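Local coordinates for protein triphenylmethane reductase (Citrobacter sp., PDB 2JL1) that reduces triphenylmethane dyes, probably with hydride from the NADPH form of its bound nucleotide, and belongs to the NmrA-like family of Rossmann-fold proteins, at residues A210-L213 against S214-G218; K92-D96 against A97-H101; N233-N237 against A238-E242; E111-I115 against P116-V120; D265-Q268 against K269-S273. All coordinates share one frame; numbering follows the deposited sequence.

Interaction 1. Residues A210-L213 against S214-G218; sequences AQIL and SEVSG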
loop_
_atom_site.group_PDB
_atom_site.type_symbol
_atom_site.label_atom_id
_atom_site.label_comp_id
_atom_site.label_asym_id
_atom_site.label_seq_id
_atom_site.Cartn_x
_atom_site.Cartn_y
_atom_site.Cartn_z
ATOM N N ALA A 210 4.026 36.790 -5.270
ATOM C CA ALA A 210 4.621 37.878 -6.075
ATOM C C ALA A 210 4.512 39.222 -5.343
ATOM O O ALA A 210 5.430 40.075 -5.418
ATOM C CB ALA A 210 3.976 37.950 -7.461
ATOM N N GLN A 211 3.411 39.404 -4.619
ATOM C CA GLN A 211 3.157 40.659 -3.887
ATOM C C GLN A 211 4.095 40.732 -2.710
ATOM O O GLN A 211 4.690 41.771 -2.474
ATOM C CB GLN A 211 1.676 40.794 -3.435
ATOM C CG GLN A 211 1.398 41.952 -2.431
ATOM C CD GLN A 211 1.507 43.355 -3.035
ATOM O OE1 GLN A 211 1.277 43.555 -4.234
ATOM N NE2 GLN A 211 1.863 44.339 -2.197
ATOM N N ILE A 212 4.263 39.623 -1.999
ATOM C CA ILE A 212 5.238 39.546 -0.916
ATOM C C ILE A 212 6.673 39.753 -1.411
ATOM O O ILE A 212 7.428 40.500 -0.789
ATOM C CB ILE A 212 5.115 38.207 -0.123
ATOM C CG1 ILE A 212 3.824 38.188 0.714
ATOM C CG2 ILE A 212 6.302 37.997 0.773
ATOM C CD1 ILE A 212 3.422 36.776 1.161
ATOM N N LEU A 213 7.061 39.098 -2.510
ATOM C CA LEU A 213 8.398 39.315 -3.104
ATOM C C LEU A 213 8.618 40.785 -3.509
ATOM O O LEU A 213 9.722 41.341 -3.326
ATOM C CB LEU A 213 8.586 38.410 -4.319
ATOM C CG LEU A 213 9.946 38.091 -4.953
ATOM C CD1 LEU A 213 11.034 37.817 -3.918
ATOM C CD2 LEU A 213 9.764 36.899 -5.909
ATOM N N SER A 214 7.591 41.393 -4.103
ATOM C CA SER A 214 7.583 42.830 -4.395
ATOM C C SER A 214 7.824 43.697 -3.149
ATOM O O SER A 214 8.669 44.599 -3.167
ATOM C CB SER A 214 6.243 43.214 -5.031
ATOM O OG SER A 214 6.086 42.570 -6.282
ATOM N N GLU A 215 7.097 43.402 -2.065
ATOM C CA GLU A 215 7.228 44.129 -0.795
ATOM C C GLU A 215 8.619 44.022 -0.196
ATOM O O GLU A 215 9.202 45.033 0.149
ATOM C CB GLU A 215 6.189 43.665 0.239
ATOM C CG GLU A 215 4.805 44.242 0.008
ATOM C CD GLU A 215 3.683 43.395 0.596
ATOM O OE1 GLU A 215 3.955 42.489 1.423
ATOM O OE2 GLU A 215 2.508 43.643 0.232
ATOM N N VAL A 216 9.138 42.796 -0.100
ATOM C CA VAL A 216 10.451 42.506 0.492
ATOM C C VAL A 216 11.606 43.107 -0.322
ATOM O O VAL A 216 12.562 43.658 0.241
ATOM C CB VAL A 216 10.660 40.974 0.659
ATOM C CG1 VAL A 216 12.080 40.636 1.073
ATOM C CG2 VAL A 216 9.707 40.412 1.712
ATOM N N SER A 217 11.514 42.991 -1.642
ATOM C CA SER A 217 12.633 43.318 -2.525
ATOM C C SER A 217 12.592 44.751 -3.044
ATOM O O SER A 217 13.620 45.278 -3.503
ATOM C CB SER A 217 12.646 42.363 -3.714
ATOM O OG SER A 217 11.643 42.744 -4.648
ATOM N N GLY A 218 11.414 45.369 -2.987
ATOM C CA GLY A 218 11.214 46.725 -3.509
ATOM C C GLY A 218 11.024 46.744 -5.013
ATOM O O GLY A 218 10.721 47.781 -5.603
#
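With CG anti to the backbone N (chi1 169°) and a bend at chi2, the Gln211 side chain turns toward the C-terminal end of its helix, where Glu215, extended beyond CG, comes back to meet it. Gln211 NE2 donates to Glu215 OE2 over 2.6 Å, in a nearly straight bond (171°). Glu215 OE2 lies in the plane of the amide, but the nitrogen reaches OE2 on its anti side and somewhat above the carboxylate plane; the two planes are turned 69° apart. The other oxygen, Glu215 OE1, is engaged by Lys278 in a salt bridge, so amide and ammonium together probably fix the rotation of the carboxylate. Two serines fold back on carbonyls four residues earlier. Ser214 OG donates to Ala210 O at 2.7 Å, while Ser214 N, 2.9 Å from Ala210 O, approaches from the opposite face of that carbonyl. Ser217 repeats the pattern, with OG 2.7 Å and N 3.0 Å from Leu213 O, again from opposite faces. On the apolar flank Ile212 CG2 touches Val216 CG2 at 4.3 Å. Gly218, with positive phi, is where the chain leaves the helix. Helix 206-217 packs through Ile212 and Leu213 on helix 277-285, while Leu213 also meets helix 153-158 and, with Ala210, Ile161 of strand 160-163.

Interaction 2. Residues K92-D96 against A97-H101; sequences KAARD and AGVKH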
loop_
_atom_site.group_PDB
_atom_site.type_symbol
_atom_site.label_atom_id
_atom_site.label_comp_id
_atom_site.label_asym_id
_atom_site.label_seq_id
_atom_site.Cartn_x
_atom_site.Cartn_y
_atom_site.Cartn_z
ATOM N N LYS A 92 9.959 -4.103 6.421
ATOM C CA LYS A 92 10.259 -5.488 6.850
ATOM C C LYS A 92 11.472 -5.529 7.769
ATOM O O LYS A 92 11.461 -6.237 8.776
ATOM C CB LYS A 92 10.491 -6.432 5.678
ATOM C CG LYS A 92 10.449 -7.909 6.103
ATOM C CD LYS A 92 10.894 -8.813 5.008
ATOM C CE LYS A 92 10.896 -10.262 5.492
ATOM N NZ LYS A 92 12.138 -10.505 6.262
ATOM N N ALA A 93 12.514 -4.770 7.419
ATOM C CA ALA A 93 13.713 -4.654 8.265
ATOM C C ALA A 93 13.364 -4.125 9.664
ATOM O O ALA A 93 13.802 -4.691 10.689
ATOM C CB ALA A 93 14.760 -3.788 7.604
ATOM N N ALA A 94 12.531 -3.089 9.705
ATOM C CA ALA A 94 12.041 -2.534 10.965
ATOM C C ALA A 94 11.273 -3.582 11.775
ATOM O O ALA A 94 11.520 -3.749 12.974
ATOM C CB ALA A 94 11.182 -1.271 10.705
ATOM N N ARG A 95 10.352 -4.301 11.126
ATOM C CA ARG A 95 9.614 -5.368 11.799
ATOM C C ARG A 95 10.613 -6.408 12.373
ATOM O O ARG A 95 10.555 -6.733 13.573
ATOM C CB ARG A 95 8.614 -6.032 10.844
ATOM C CG ARG A 95 7.571 -6.974 11.493
ATOM C CD ARG A 95 8.161 -8.345 11.887
ATOM N NE ARG A 95 8.824 -9.018 10.773
ATOM C CZ ARG A 95 8.214 -9.815 9.909
ATOM N NH1 ARG A 95 6.909 -10.064 10.023
ATOM N NH2 ARG A 95 8.908 -10.369 8.931
ATOM N N ASP A 96 11.507 -6.908 11.518
ATOM C CA ASP A 96 12.473 -7.967 11.901
ATOM C C ASP A 96 13.402 -7.536 13.027
ATOM O O ASP A 96 13.806 -8.355 13.836
ATOM C CB ASP A 96 13.336 -8.392 10.707
ATOM C CG ASP A 96 12.537 -9.086 9.609
ATOM O OD1 ASP A 96 11.382 -9.484 9.868
ATOM O OD2 ASP A 96 13.078 -9.230 8.484
ATOM N N ALA A 97 13.756 -6.252 13.060
ATOM C CA ALA A 97 14.620 -5.717 14.112
ATOM C C ALA A 97 13.887 -5.458 15.441
ATOM O O ALA A 97 14.518 -5.106 16.429
ATOM C CB ALA A 97 15.304 -4.449 13.629
ATOM N N GLY A 98 12.563 -5.609 15.465
ATOM C CA GLY A 98 11.809 -5.371 16.690
ATOM C C GLY A 98 11.740 -3.905 17.108
ATOM O O GLY A 98 11.690 -3.586 18.308
ATOM N N VAL A 99 11.752 -3.016 16.114
ATOM C CA VAL A 99 11.578 -1.571 16.329
ATOM C C VAL A 99 10.268 -1.368 17.104
ATOM O O VAL A 99 9.250 -1.964 16.760
ATOM C CB VAL A 99 11.614 -0.798 14.976
ATOM C CG1 VAL A 99 11.149 0.630 15.125
ATOM C CG2 VAL A 99 13.031 -0.809 14.388
ATOM N N LYS A 100 10.319 -0.583 18.176
ATOM C CA LYS A 100 9.175 -0.407 19.065
ATOM C C LYS A 100 8.184 0.688 18.632
ATOM O O LYS A 100 7.008 0.634 18.995
ATOM C CB LYS A 100 9.663 -0.139 20.494
ATOM C CG LYS A 100 10.429 -1.315 21.125
ATOM C CD LYS A 100 9.507 -2.503 21.412
ATOM C CE LYS A 100 10.266 -3.673 22.020
ATOM N NZ LYS A 100 11.177 -4.366 21.044
ATOM N N HIS A 101 8.652 1.675 17.867
ATOM C CA HIS A 101 7.793 2.772 17.381
ATOM C C HIS A 101 8.280 3.212 16.011
ATOM O O HIS A 101 9.465 3.437 15.835
ATOM C CB HIS A 101 7.808 3.992 18.339
ATOM C CG HIS A 101 7.601 3.635 19.780
ATOM N ND1 HIS A 101 6.355 3.583 20.364
ATOM C CD2 HIS A 101 8.486 3.291 20.748
ATOM C CE1 HIS A 101 6.480 3.223 21.630
ATOM N NE2 HIS A 101 7.762 3.037 21.888
#
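Val99 folds back over the last turn of the helix that carries Ala94. Its CB sits 3.6 Å from Ala94 O, and CG2, placed beside its own backbone N, also lies 3.6 Å from Ala94 O before it reaches Ala94 CB at 4.1 Å. The Val99 side chain also packs on Val67 and Leu70, and Ala94 shares the contact with Leu70, so the apolar pair lies against strand 69-72 of the Rossmann sheet. The backbone explains why Val99 is there. Val99 N donates to Ala94 O at 3.2 Å, and Gly98 N reaches Arg95 O at 3.0 Å from above the carbonyl plane. With Gly98 at positive phi, these two bonds define a Schellman motif; Ala94 and Val99 occupy the positions whose side chains commonly form its apolar contact. The motif ends helix 80-96 and turns the chain toward strand 101-107, a helix-to-strand link of the alternating alpha/beta fold. Before the turn, both oxygens of Asp96 are held: Arg95 grips OD1 side-on with NE and NH2, OD1 in the guanidinium plane (7° out), and Lys92 NZ meets the syn lone pair of Asp96 OD2 at 2.7 Å. Arg95 NH1 reaches beyond this network to form a salt bridge with Asp79 of the second subunit. Past the glycine, Lys100 NZ curls back to Gly98 O at 2.9 Å, in the carbonyl plane.

Interaction 3. Residues N233-N237 against A238-E242; sequences NFLVN and AGVPE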
loop_
_atom_site.group_PDB
_atom_site.type_symbol
_atom_site.label_atom_id
_atom_site.label_comp_id
_atom_site.label_asym_id
_atom_site.label_seq_id
_atom_site.Cartn_x
_atom_site.Cartn_y
_atom_site.Cartn_z
ATOM N N ASN A 233 8.451 24.649 -21.291
ATOM C CA ASN A 233 9.362 25.351 -22.198
ATOM C C ASN A 233 10.088 26.557 -21.593
ATOM O O ASN A 233 11.261 26.816 -21.917
ATOM C CB ASN A 233 8.610 25.825 -23.447
ATOM C CG ASN A 233 7.990 24.683 -24.239
ATOM O OD1 ASN A 233 8.208 23.499 -23.948
ATOM N ND2 ASN A 233 7.220 25.036 -25.258
ATOM N N PHE A 234 9.393 27.304 -20.745
ATOM C CA PHE A 234 9.988 28.446 -20.055
ATOM C C PHE A 234 11.150 27.974 -19.171
ATOM O O PHE A 234 12.218 28.589 -19.150
ATOM C CB PHE A 234 8.929 29.206 -19.223
ATOM C CG PHE A 234 9.519 30.150 -18.205
ATOM C CD1 PHE A 234 9.976 31.411 -18.591
ATOM C CD2 PHE A 234 9.644 29.765 -16.871
ATOM C CE1 PHE A 234 10.536 32.278 -17.659
ATOM C CE2 PHE A 234 10.200 30.628 -15.926
ATOM C CZ PHE A 234 10.649 31.889 -16.320
ATOM N N LEU A 235 10.940 26.864 -18.475
ATOM C CA LEU A 235 11.907 26.347 -17.529
ATOM C C LEU A 235 13.127 25.754 -18.236
ATOM O O LEU A 235 14.263 26.001 -17.812
ATOM C CB LEU A 235 11.263 25.312 -16.608
ATOM C CG LEU A 235 10.178 25.769 -15.609
ATOM C CD1 LEU A 235 9.607 24.570 -14.859
ATOM C CD2 LEU A 235 10.706 26.835 -14.626
ATOM N N VAL A 236 12.898 24.983 -19.300
ATOM C CA VAL A 236 14.007 24.419 -20.088
ATOM C C VAL A 236 14.851 25.556 -20.644
ATOM O O VAL A 236 16.077 25.542 -20.512
ATOM C CB VAL A 236 13.549 23.424 -21.185
ATOM C CG1 VAL A 236 14.752 22.849 -21.952
ATOM C CG2 VAL A 236 12.777 22.276 -20.573
ATOM N N ASN A 237 14.199 26.565 -21.213
ATOM C CA ASN A 237 14.902 27.757 -21.674
ATOM C C ASN A 237 15.700 28.490 -20.590
ATOM O O ASN A 237 16.609 29.267 -20.902
ATOM C CB ASN A 237 13.938 28.716 -22.361
ATOM C CG ASN A 237 13.761 28.404 -23.829
ATOM O OD1 ASN A 237 13.214 29.218 -24.573
ATOM N ND2 ASN A 237 14.238 27.227 -24.267
ATOM N N ALA A 238 15.370 28.239 -19.325
ATOM C CA ALA A 238 16.054 28.895 -18.219
ATOM C C ALA A 238 17.054 27.928 -17.571
ATOM O O ALA A 238 17.599 28.200 -16.502
ATOM C CB ALA A 238 15.047 29.451 -17.203
ATOM N N GLY A 239 17.305 26.807 -18.243
ATOM C CA GLY A 239 18.364 25.892 -17.848
ATOM C C GLY A 239 17.926 24.856 -16.843
ATOM O O GLY A 239 18.752 24.303 -16.117
ATOM N N VAL A 240 16.620 24.602 -16.783
ATOM C CA VAL A 240 16.109 23.469 -16.012
ATOM C C VAL A 240 16.012 22.254 -16.935
ATOM O O VAL A 240 15.311 22.307 -17.953
ATOM C CB VAL A 240 14.736 23.762 -15.340
ATOM C CG1 VAL A 240 14.345 22.617 -14.406
ATOM C CG2 VAL A 240 14.777 25.092 -14.577
ATOM N N PRO A 241 16.745 21.171 -16.608
ATOM C CA PRO A 241 16.709 19.943 -17.408
ATOM C C PRO A 241 15.305 19.338 -17.526
ATOM O O PRO A 241 14.573 19.250 -16.522
ATOM C CB PRO A 241 17.653 18.989 -16.652
ATOM C CG PRO A 241 17.808 19.564 -15.301
ATOM C CD PRO A 241 17.692 21.053 -15.485
ATOM N N GLU A 242 14.979 18.889 -18.744
ATOM C CA GLU A 242 13.632 18.464 -19.156
ATOM C C GLU A 242 12.825 17.579 -18.195
ATOM O O GLU A 242 11.606 17.765 -18.097
ATOM C CB GLU A 242 13.632 17.876 -20.576
ATOM C CG GLU A 242 13.502 18.947 -21.676
ATOM C CD GLU A 242 14.225 18.606 -22.989
ATOM O OE1 GLU A 242 15.077 17.679 -23.003
ATOM O OE2 GLU A 242 13.946 19.287 -24.008
#
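This is a local helix-ending contact at the surface: the last turn of helix 228-237 meets the short loop Ala238 to Val240 on the way to helix 242-256. The evidence starts with Leu235 O, which receives two N-H groups from opposite faces of its plane. Val240 N, 2.9 Å from Leu235 O, comes from a moderate tilt at a fairly straight 159°, whereas Ala238 N, also 2.9 Å from Leu235 O, stands well above the plane and bonds with a more bent geometry. Gly239 N closes on Val236 O at 2.9 Å, likewise from above the carbonyl plane. These bonds wrap the loop around the helix end, and a CA-H...O contact adds to them: Val236 CA lies 3.3 Å from Val240 O, with 164° at the hydrogen. Side chains add apolar contacts. Val240 sets CB 4.0 Å from Leu235 CB, and its CG2, lying beside the backbone N (chi1 -173°), leans over Leu235 O. On the other flank Val236 CG2 meets the aliphatic CG of Glu242 at 3.6 Å, the two side chains crossing at a slant, so the first residue of the next helix touches the last turn of the previous one. Thr245 of helix 242-256 is packed by Leu235, Val236 and Val240 alike, and Pro241 takes the N-cap position before that helix. Positive phi at Gly239, the paired bonds to Leu235 O and Val236 O, and the Leu235-Val240 apolar contact are together the signature of a Schellman motif joining two helices.

Interaction 4. Residues E111-I115 against P116-V120; sequences EESII and PLAHV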
loop_
_atom_site.group_PDB
_atom_site.type_symbol
_atom_site.label_atom_id
_atom_site.label_comp_id
_atom_site.label_asym_id
_atom_site.label_seq_id
_atom_site.Cartn_x
_atom_site.Cartn_y
_atom_site.Cartn_z
ATOM N N GLU A 111 -5.212 10.408 0.160
ATOM C CA GLU A 111 -6.381 9.741 -0.446
ATOM C C GLU A 111 -7.087 10.602 -1.504
ATOM O O GLU A 111 -7.736 10.076 -2.412
ATOM C CB GLU A 111 -7.395 9.372 0.619
ATOM C CG GLU A 111 -6.925 8.307 1.582
ATOM C CD GLU A 111 -6.245 8.882 2.825
ATOM O OE1 GLU A 111 -5.929 10.098 2.875
ATOM O OE2 GLU A 111 -6.039 8.092 3.764
ATOM N N GLU A 112 -6.949 11.920 -1.381
ATOM C CA GLU A 112 -7.602 12.862 -2.301
ATOM C C GLU A 112 -6.664 13.394 -3.363
ATOM O O GLU A 112 -7.062 14.217 -4.213
ATOM C CB GLU A 112 -8.200 14.030 -1.510
ATOM C CG GLU A 112 -9.453 13.616 -0.770
ATOM C CD GLU A 112 -9.171 12.990 0.580
ATOM O OE1 GLU A 112 -8.200 13.405 1.257
ATOM O OE2 GLU A 112 -9.943 12.098 0.983
ATOM N N SER A 113 -5.423 12.938 -3.304
ATOM C CA SER A 113 -4.385 13.468 -4.158
ATOM C C SER A 113 -4.509 13.001 -5.603
ATOM O O SER A 113 -5.010 11.921 -5.871
ATOM C CB SER A 113 -3.015 13.110 -3.598
ATOM O OG SER A 113 -2.002 13.551 -4.482
ATOM N N ILE A 114 -4.052 13.848 -6.522
ATOM C CA ILE A 114 -4.028 13.535 -7.925
ATOM C C ILE A 114 -2.606 13.397 -8.480
ATOM O O ILE A 114 -2.430 13.311 -9.689
ATOM C CB ILE A 114 -4.864 14.582 -8.761
ATOM C CG1 ILE A 114 -4.126 15.932 -8.872
ATOM C CG2 ILE A 114 -6.292 14.741 -8.194
ATOM C CD1 ILE A 114 -4.844 16.978 -9.773
ATOM N N ILE A 115 -1.585 13.400 -7.623
ATOM C CA ILE A 115 -0.227 13.099 -8.082
ATOM C C ILE A 115 0.182 11.637 -7.736
ATOM O O ILE A 115 -0.187 11.129 -6.665
ATOM C CB ILE A 115 0.790 14.096 -7.545
ATOM C CG1 ILE A 115 0.954 13.941 -6.046
ATOM C CG2 ILE A 115 0.355 15.549 -7.896
ATOM C CD1 ILE A 115 2.389 14.030 -5.587
ATOM N N PRO A 116 0.894 10.945 -8.661
ATOM C CA PRO A 116 1.242 9.523 -8.492
ATOM C C PRO A 116 1.952 9.151 -7.175
ATOM O O PRO A 116 1.660 8.102 -6.606
ATOM C CB PRO A 116 2.128 9.242 -9.714
ATOM C CG PRO A 116 1.601 10.175 -10.758
ATOM C CD PRO A 116 1.349 11.448 -9.979
ATOM N N LEU A 117 2.834 10.023 -6.686
ATOM C CA LEU A 117 3.572 9.778 -5.440
ATOM C C LEU A 117 2.660 9.528 -4.220
ATOM O O LEU A 117 3.063 8.832 -3.292
ATOM C CB LEU A 117 4.605 10.898 -5.167
ATOM C CG LEU A 117 5.515 10.587 -3.960
ATOM C CD1 LEU A 117 6.484 9.424 -4.242
ATOM C CD2 LEU A 117 6.263 11.814 -3.465
ATOM N N ALA A 118 1.426 10.045 -4.234
ATOM C CA ALA A 118 0.480 9.786 -3.134
ATOM C C ALA A 118 0.259 8.278 -2.966
ATOM O O ALA A 118 0.053 7.794 -1.872
ATOM C CB ALA A 118 -0.850 10.448 -3.413
ATOM N N HIS A 119 0.270 7.557 -4.090
ATOM C CA HIS A 119 0.046 6.118 -4.059
ATOM C C HIS A 119 1.150 5.380 -3.306
ATOM O O HIS A 119 0.881 4.381 -2.614
ATOM C CB HIS A 119 -0.176 5.586 -5.475
ATOM C CG HIS A 119 -1.466 6.051 -6.068
ATOM N ND1 HIS A 119 -1.656 6.232 -7.421
ATOM C CD2 HIS A 119 -2.613 6.436 -5.470
ATOM C CE1 HIS A 119 -2.891 6.651 -7.631
ATOM N NE2 HIS A 119 -3.485 6.799 -6.460
ATOM N N VAL A 120 2.383 5.861 -3.464
ATOM C CA VAL A 120 3.540 5.283 -2.785
ATOM C C VAL A 120 3.373 5.451 -1.280
ATOM O O VAL A 120 3.653 4.531 -0.510
ATOM C CB VAL A 120 4.853 6.005 -3.173
ATOM C CG1 VAL A 120 6.018 5.494 -2.296
ATOM C CG2 VAL A 120 5.195 5.791 -4.656
#
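The peptide carbonyl of Ile115 is the flat group here, and Ala118 N lies over one of its faces: it donates to Ile115 O across 3.1 Å from 41° above the plane, well off the lone pairs. At the nitrogen end of the same peptide is Pro116, whose ring carbon CD lies 3.6 Å from Ile115 CB. Through the Ala118 bond, Ile115 O accepts from the first turn of helix 117-130. Just before, Ser113 makes an ST turn: its OG accepts from Ile115 N at 3.2 Å in a nearly straight bond (166°). OG stands anti to the Ser113 backbone N (chi1 176°), and this rotation sets it beside the carbonyl carbon, facing along the chain to Ile115. The hydroxyl also bonds to Glu259, which holds the backbone N of Ile114 as well, so one carboxylate ties the loop down at two points. In the overall alpha/beta fold this is the link from strand 101-107 to helix 117-130, passing near the nucleotide: the Leu117 side chain is about 6 Å from that of Ser74, an NADP(+)-binding residue, and about 5 Å from the bound nucleotide itself. Apolar contacts accompany the turn. Ser113 CB presses on Ala118 CB at 3.4 Å, closer than usual for two carbons, while Ile115 lies alongside Leu117, pointing the same way, with CD1 3.9 Å from Leu117 CB. Tyr107 of strand 101-107 packs against Ser113, Ile115 and Ala118, and His119 and Val120 pack on Thr130 of the second subunit.

Interaction 5. Residues D265-Q268 against K269-S273; sequences DDLQ and KLIGS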
loop_
_atom_site.group_PDB
_atom_site.type_symbol
_atom_site.label_atom_id
_atom_site.label_comp_id
_atom_site.label_asym_id
_atom_site.label_seq_id
_atom_site.Cartn_x
_atom_site.Cartn_y
_atom_site.Cartn_z
ATOM N N ASP A 265 -5.391 21.976 11.359
ATOM C CA ASP A 265 -4.718 22.598 12.510
ATOM C C ASP A 265 -3.682 21.676 13.185
ATOM O O ASP A 265 -3.052 22.087 14.159
ATOM C CB ASP A 265 -5.740 23.034 13.565
ATOM C CG ASP A 265 -6.673 24.120 13.068
ATOM O OD1 ASP A 265 -6.311 24.840 12.093
ATOM O OD2 ASP A 265 -7.764 24.254 13.661
ATOM N N ASP A 266 -3.478 20.475 12.646
ATOM C CA ASP A 266 -2.590 19.479 13.289
ATOM C C ASP A 266 -1.193 20.025 13.508
ATOM O O ASP A 266 -0.644 19.855 14.600
ATOM C CB ASP A 266 -2.467 18.183 12.487
ATOM C CG ASP A 266 -3.754 17.392 12.437
ATOM O OD1 ASP A 266 -4.713 17.713 13.164
ATOM O OD2 ASP A 266 -3.809 16.434 11.654
ATOM N N LEU A 267 -0.614 20.662 12.482
ATOM C CA LEU A 267 0.768 21.137 12.604
ATOM C C LEU A 267 0.874 22.249 13.644
ATOM O O LEU A 267 1.701 22.183 14.558
ATOM C CB LEU A 267 1.363 21.586 11.272
ATOM C CG LEU A 267 2.781 22.192 11.320
ATOM C CD1 LEU A 267 3.871 21.176 11.809
ATOM C CD2 LEU A 267 3.150 22.688 9.957
ATOM N N GLN A 268 0.027 23.261 13.507
ATOM C CA GLN A 268 0.014 24.356 14.464
ATOM C C GLN A 268 -0.200 23.879 15.914
ATOM O O GLN A 268 0.412 24.409 16.840
ATOM C CB GLN A 268 -1.037 25.377 14.050
ATOM C CG GLN A 268 -1.065 26.612 14.916
ATOM C CD GLN A 268 -2.447 27.159 14.989
ATOM O OE1 GLN A 268 -3.285 26.652 15.738
ATOM N NE2 GLN A 268 -2.724 28.171 14.186
ATOM N N LYS A 269 -1.069 22.889 16.108
ATOM C CA LYS A 269 -1.279 22.308 17.442
ATOM C C LYS A 269 -0.038 21.611 18.002
ATOM O O LYS A 269 0.243 21.699 19.191
ATOM C CB LYS A 269 -2.491 21.373 17.441
ATOM C CG LYS A 269 -3.785 22.157 17.324
ATOM C CD LYS A 269 -5.021 21.278 17.275
ATOM C CE LYS A 269 -6.219 22.140 17.640
ATOM N NZ LYS A 269 -7.439 21.724 16.901
ATOM N N LEU A 270 0.713 20.953 17.137
ATOM C CA LEU A 270 1.924 20.230 17.518
ATOM C C LEU A 270 3.123 21.135 17.842
ATOM O O LEU A 270 3.867 20.877 18.815
ATOM C CB LEU A 270 2.311 19.289 16.379
ATOM C CG LEU A 270 2.665 17.804 16.560
ATOM C CD1 LEU A 270 3.467 17.514 17.812
ATOM C CD2 LEU A 270 1.411 16.966 16.549
ATOM N N ILE A 271 3.336 22.169 17.027
ATOM C CA ILE A 271 4.554 22.987 17.127
ATOM C C ILE A 271 4.353 24.469 17.516
ATOM O O ILE A 271 5.340 25.188 17.686
ATOM C CB ILE A 271 5.438 22.885 15.844
ATOM C CG1 ILE A 271 4.783 23.610 14.658
ATOM C CG2 ILE A 271 5.768 21.413 15.522
ATOM C CD1 ILE A 271 5.739 23.893 13.514
ATOM N N GLY A 272 3.099 24.898 17.693
ATOM C CA GLY A 272 2.771 26.314 17.940
ATOM C C GLY A 272 2.709 27.128 16.655
ATOM O O GLY A 272 2.489 26.574 15.585
ATOM N N SER A 273 2.910 28.444 16.754
ATOM C CA SER A 273 2.785 29.373 15.618
ATOM C C SER A 273 3.644 28.972 14.431
ATOM O O SER A 273 4.784 28.540 14.613
ATOM C CB SER A 273 3.185 30.796 16.023
ATOM O OG SER A 273 2.265 31.347 16.939
HETATM O O HOH W 1 -9.180 23.086 15.835
#
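Helix 266-271 is only about a turn and a half long, and three i to i+4 backbone bonds run through it, Lys269 N to Asp265 O (2.9 Å), Leu270 N to Asp266 O (3.1 Å) and Ile271 N to Leu267 O (3.0 Å). A weak bond from Gly272 N to Gln268 O follows them. On the outer side, Lys269 runs back over the start of the helix: its CG lies 3.2 Å from Asp265 O and the chain, extended as far as CE and bent at chi4, carries NZ toward the carboxylate. Lys269 NZ stops 4.1 Å from Asp265 OD2, beyond a salt bridge, and a water spans the gap, accepting from NZ at 2.5 Å, a distance short enough to be treated with caution, and donating to OD2 at 2.8 Å. The other carboxylate oxygen of Asp265 accepts from Asn201 ND2, so the aspartate is held from two directions. Asp266 turns its OD2 to the backbone N of Asn197. On the inner side, Leu267 CD1 meets Ile271 CD1 at 3.7 Å. Ile271 takes the rotamer that sets CG1 between its backbone N and carbonyl carbon (chi1 71°), which directs it back at Leu267. Leu267 and Leu270 also rest on helix 175-186 and on strand 194-198, an outermost strand of the seven-stranded parallel sheet within this chain. The chain leaves through Gly272; a glycine at positive phi just past the last helical residue is a common helix C-terminus.

From the N terminus the contacts come as 92-101, 111-120, 210-218, 233-242 and 265-273, strictly in series; none nests in or crosses another, because each joins two consecutive segments. Interaction 2 turns helix 80-96 into the link to strand 101-107, and interaction 4 leads from that strand into helix 117-130; both belong to the Rossmann part and both touch the second subunit. Interactions 1 and 3 lie further along, ending helix 206-217 and joining helix 228-237 to helix 242-256, their centres 24 Å apart. Interaction 5 brings the chain back beside strand 194-198. Interactions 1 and 2 are on opposite sides of the chain's centre, 48 Å between centres.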